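Local coordinates for protein alpha-ketoglutarate-dependent non-heme iron oxygenase EasH (Aspergillus japonicus, PDB 5M0T) that probably acts as an iron(II)- and 2-oxoglutarate-dependent oxygenase in the biosynthesis of cycloclavine, an ergot alkaloid, at residues R14-R17 with S18-D21; V264-G268 with V269-T273. All blocks are in the same frame, centred on the assembly; numbering follows the deposited sequence.

Contact 1. Residues R14-R17 with S18-D21; sequences RIPR and SAGD
Pro16 O takes the amide hydrogen of Ala19 at 3.0 Å, the shorter of two backbone bonds that wind the chain into a tight turn between Pro16 and Gly20. The bond is fairly straight at the hydrogen (160°). One step on, Gly20 N reaches Arg17 O in a weak bond of 3.3 Å. Two successive i to i+3 bonds make this a single turn of 3-10 helix, and it carries the chain from the edge strand 14-16 into helix 21-31. Gly20 is the N-cap of that helix; at its phi and psi together (95° and 172°) a CB would be jammed against the carbonyl O of Ala19, so the absence of a side chain lets the backbone take this course.

The methyl of Ala19 is turned back toward the strand. It lies 3.3 Å from Pro16 O and fits alongside Ile15, whose CG1 is 3.9 Å from Ala19 CB. Ile15 comes to this methyl with the CG1-CD1 arm, because CG1 is anti to the backbone N; its side chain also packs on Ala23 and Ile24 of helix 21-31. Ser18 OG rests against the proline ring, 3.8 Å from Pro16 CB, in plain van der Waals contact.

Arg17 sends its chain the other way, extended from CG to NE over Ile36 and Leu96, and its guanidinium makes a salt bridge with Asp94. Strand 14-16 runs parallel to strand 33-37 at the margin of the main sheet, where Arg14 forms a salt bridge with Glu37, a residue that binds a zinc ion.

Contact 2. Residues V264-G268 with V269-T273; sequences VSAKG and VDIWT
Val264 and Ile271 interlock on one face of a two-stranded hairpin: Val264 CG2 meets Ile271 CG1 at 3.7 Å, the two side chains crossing obliquely. Ile271 CG1 sits between the backbone N and the carbonyl carbon (chi1 65°), which puts it against both Val264 O and Val264 CG2. The arm then rises from the sheet face, and its CD1 lies beside the Ala266 methyl, 4.1 Å from Ala266 CB, filling the space that so small a side chain leaves. The same methyl has Val269 as its cross-strand neighbour, with CB atoms 4.2 Å apart. Val269 in turn leans CG2 over Ala266 O. On the other face Ser265 and Asp270 stand side by side without a hydrogen bond between them.

Lys267 and Gly268 form the corners of a type I' turn, both with positive phi. The hydrogen-bonded pair Ala266-Val269 closes it, with Ala266 N to Val269 O at 2.7 Å and Val269 N to Ala266 O at 2.9 Å. Val264 and Ile271 form the second such pair, again with both bonds made.

Trp272 turns its ring away from the hairpin, giving NE1 to Gly260 O and meeting Trp113 edge-to-face. Strand 269-271 faces the second subunit, where Tyr66 and Thr235 of that neighbouring subunit cover Val269 and Ile271; strand 264-266 bonds to Asp111, just before strand 112-122.

Contact 1 is a surface turn and contact 2 a partly buried hairpin; their centres lie 31 Å apart and their nearest atoms about 17 Å. Contact 1 belongs to strand 14-16 and the turn before helix 21-31, and its charged side chains find oppositely charged partners elsewhere in the same chain. Contact 2 belongs to the hairpin 264-271, a separate small sheet whose apolar side chains gather on one face and whose second strand meets the other subunit. Backbone bonding differs accordingly: two consecutive 3-10 bonds in contact 1, one of them weak, against four cross-strand bonds in contact 2.

Contact 1. Residues R14-R17 with S18-D21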
loop_
_atom_site.group_PDB
_atom_site.type_symbol
_atom_site.label_atom_id
_atom_site.label_comp_id
_atom_site.label_asym_id
_atom_site.label_seq_id
_atom_site.Cartn_x
_atom_site.Cartn_y
_atom_site.Cartn_z
ATOM N N ARG A 14 -28.200 1.157 16.344
ATOM C CA ARG A 14 -27.854 -0.153 16.850
ATOM C C ARG A 14 -28.643 -1.174 16.017
ATOM O O ARG A 14 -29.846 -0.990 15.778
ATOM C CB ARG A 14 -28.300 -0.194 18.308
ATOM C CG ARG A 14 -27.686 -1.269 19.173
ATOM C CD ARG A 14 -28.199 -1.175 20.605
ATOM N NE ARG A 14 -27.605 -0.089 21.382
ATOM C CZ ARG A 14 -26.376 -0.076 21.912
ATOM N NH1 ARG A 14 -25.522 -1.086 21.737
ATOM N NH2 ARG A 14 -25.992 0.987 22.616
ATOM N N ILE A 15 -27.981 -2.227 15.556
ATOM C CA ILE A 15 -28.611 -3.177 14.629
ATOM C C ILE A 15 -28.006 -4.570 14.846
ATOM O O ILE A 15 -26.793 -4.708 14.986
ATOM C CB ILE A 15 -28.471 -2.688 13.155
ATOM C CG1 ILE A 15 -29.475 -3.360 12.235
ATOM C CG2 ILE A 15 -27.068 -2.874 12.647
ATOM C CD1 ILE A 15 -29.451 -2.788 10.831
ATOM N N PRO A 16 -28.853 -5.613 14.906
ATOM C CA PRO A 16 -28.304 -6.959 15.145
ATOM C C PRO A 16 -27.519 -7.514 13.959
ATOM O O PRO A 16 -27.823 -7.195 12.804
ATOM C CB PRO A 16 -29.555 -7.805 15.419
ATOM C CG PRO A 16 -30.679 -7.062 14.781
ATOM C CD PRO A 16 -30.328 -5.612 14.877
ATOM N N ARG A 17 -26.515 -8.337 14.258
ATOM C CA ARG A 17 -25.709 -9.034 13.241
ATOM C C ARG A 17 -26.573 -9.812 12.222
ATOM O O ARG A 17 -26.262 -9.867 11.039
ATOM C CB ARG A 17 -24.748 -10.000 13.944
ATOM C CG ARG A 17 -23.744 -10.675 13.031
ATOM C CD ARG A 17 -23.143 -11.940 13.623
ATOM N NE ARG A 17 -22.481 -12.654 12.542
ATOM C CZ ARG A 17 -21.263 -12.410 12.062
ATOM N NH1 ARG A 17 -20.477 -11.480 12.579
ATOM N NH2 ARG A 17 -20.823 -13.147 11.045
ATOM N N SER A 18 -27.671 -10.383 12.700
ATOM C CA SER A 18 -28.593 -11.151 11.869
ATOM C C SER A 18 -29.358 -10.339 10.797
ATOM O O SER A 18 -29.971 -10.939 9.896
ATOM C CB SER A 18 -29.599 -11.854 12.770
ATOM O OG SER A 18 -30.383 -10.892 13.457
ATOM N N ALA A 19 -29.351 -9.004 10.902
ATOM C CA ALA A 19 -30.003 -8.144 9.912
ATOM C C ALA A 19 -29.301 -8.181 8.552
ATOM O O ALA A 19 -29.918 -7.924 7.506
ATOM C CB ALA A 19 -30.101 -6.721 10.423
ATOM N N GLY A 20 -28.017 -8.528 8.568
ATOM C CA GLY A 20 -27.277 -8.789 7.344
ATOM C C GLY A 20 -26.544 -7.540 6.898
ATOM O O GLY A 20 -26.761 -6.456 7.434
ATOM N N ASP A 21 -25.706 -7.708 5.881
ATOM C CA ASP A 21 -24.812 -6.655 5.423
ATOM C C ASP A 21 -25.490 -5.484 4.711
ATOM O O ASP A 21 -25.049 -4.346 4.883
ATOM C CB ASP A 21 -23.643 -7.212 4.592
ATOM C CG ASP A 21 -24.078 -8.115 3.441
ATOM O OD1 ASP A 21 -23.568 -7.926 2.306
ATOM O OD2 ASP A 21 -24.881 -9.036 3.715
#

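Contact 2. Residues V264-G268 with V269-T273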
loop_
_atom_site.group_PDB
_atom_site.type_symbol
_atom_site.label_atom_id
_atom_site.label_comp_id
_atom_site.label_asym_id
_atom_site.label_seq_id
_atom_site.Cartn_x
_atom_site.Cartn_y
_atom_site.Cartn_z
ATOM N N VAL A 264 -3.837 -8.922 -4.951
ATOM C CA VAL A 264 -5.082 -8.173 -4.763
ATOM C C VAL A 264 -5.290 -7.333 -6.013
ATOM O O VAL A 264 -4.325 -6.914 -6.637
ATOM C CB VAL A 264 -5.070 -7.291 -3.494
ATOM C CG1 VAL A 264 -5.179 -8.141 -2.247
ATOM C CG2 VAL A 264 -3.822 -6.407 -3.417
ATOM N N SER A 265 -6.546 -7.134 -6.399
ATOM C CA SER A 265 -6.885 -6.375 -7.609
ATOM C C SER A 265 -7.349 -4.962 -7.253
ATOM O O SER A 265 -8.337 -4.787 -6.542
ATOM C CB SER A 265 -7.982 -7.078 -8.421
ATOM O OG SER A 265 -8.164 -6.414 -9.679
ATOM N N ALA A 266 -6.626 -3.965 -7.747
ATOM C CA ALA A 266 -6.985 -2.561 -7.557
ATOM C C ALA A 266 -7.709 -2.120 -8.816
ATOM O O ALA A 266 -7.056 -1.790 -9.804
ATOM C CB ALA A 266 -5.734 -1.724 -7.332
ATOM N N LYS A 267 -9.046 -2.152 -8.788
ATOM C CA LYS A 267 -9.896 -1.906 -9.984
ATOM C C LYS A 267 -9.334 -2.535 -11.258
ATOM O O LYS A 267 -9.149 -1.855 -12.259
ATOM C CB LYS A 267 -10.116 -0.406 -10.235
ATOM C CG LYS A 267 -10.910 0.351 -9.177
ATOM C CD LYS A 267 -12.327 -0.158 -8.911
ATOM C CE LYS A 267 -13.302 0.035 -10.062
ATOM N NZ LYS A 267 -14.659 -0.356 -9.575
ATOM N N GLY A 268 -9.035 -3.824 -11.203
ATOM C CA GLY A 268 -8.532 -4.546 -12.372
ATOM C C GLY A 268 -7.026 -4.617 -12.508
ATOM O O GLY A 268 -6.534 -5.346 -13.354
ATOM N N VAL A 269 -6.305 -3.880 -11.662
ATOM C CA VAL A 269 -4.847 -3.835 -11.660
ATOM C C VAL A 269 -4.397 -4.851 -10.631
ATOM O O VAL A 269 -4.751 -4.726 -9.469
ATOM C CB VAL A 269 -4.297 -2.431 -11.238
ATOM C CG1 VAL A 269 -2.776 -2.378 -11.378
ATOM C CG2 VAL A 269 -4.946 -1.290 -12.016
ATOM N N ASP A 270 -3.639 -5.856 -11.049
ATOM C CA ASP A 270 -3.088 -6.807 -10.100
ATOM C C ASP A 270 -1.897 -6.165 -9.436
ATOM O O ASP A 270 -0.993 -5.717 -10.124
ATOM C CB ASP A 270 -2.666 -8.125 -10.771
ATOM C CG ASP A 270 -3.844 -9.059 -11.034
ATOM O OD1 ASP A 270 -4.963 -8.779 -10.567
ATOM O OD2 ASP A 270 -3.650 -10.084 -11.711
ATOM N N ILE A 271 -1.916 -6.108 -8.107
ATOM C CA ILE A 271 -0.775 -5.639 -7.334
ATOM C C ILE A 271 -0.460 -6.628 -6.211
ATOM O O ILE A 271 -1.281 -7.499 -5.896
ATOM C CB ILE A 271 -0.993 -4.196 -6.797
ATOM C CG1 ILE A 271 -2.146 -4.115 -5.799
ATOM C CG2 ILE A 271 -1.237 -3.234 -7.956
ATOM C CD1 ILE A 271 -2.342 -2.718 -5.252
ATOM N N TRP A 272 0.737 -6.481 -5.631
ATOM C CA TRP A 272 1.298 -7.456 -4.695
ATOM C C TRP A 272 1.480 -8.810 -5.414
ATOM O O TRP A 272 0.909 -9.832 -5.047
ATOM C CB TRP A 272 0.432 -7.561 -3.438
ATOM C CG TRP A 272 1.181 -7.887 -2.196
ATOM C CD1 TRP A 272 1.019 -8.984 -1.404
ATOM C CD2 TRP A 272 2.193 -7.082 -1.567
ATOM N NE1 TRP A 272 1.873 -8.918 -0.321
ATOM C CE2 TRP A 272 2.594 -7.754 -0.394
ATOM C CE3 TRP A 272 2.776 -5.843 -1.869
ATOM C CZ2 TRP A 272 3.586 -7.254 0.452
ATOM C CZ3 TRP A 272 3.753 -5.343 -1.015
ATOM C CH2 TRP A 272 4.144 -6.047 0.132
ATOM N N THR A 273 2.321 -8.775 -6.435
ATOM C CA THR A 273 2.547 -9.885 -7.329
ATOM C C THR A 273 3.950 -10.473 -7.182
ATOM O O THR A 273 4.816 -9.888 -6.535
ATOM C CB THR A 273 2.389 -9.378 -8.761
ATOM O OG1 THR A 273 3.414 -8.425 -9.031
ATOM C CG2 THR A 273 1.014 -8.708 -8.949
#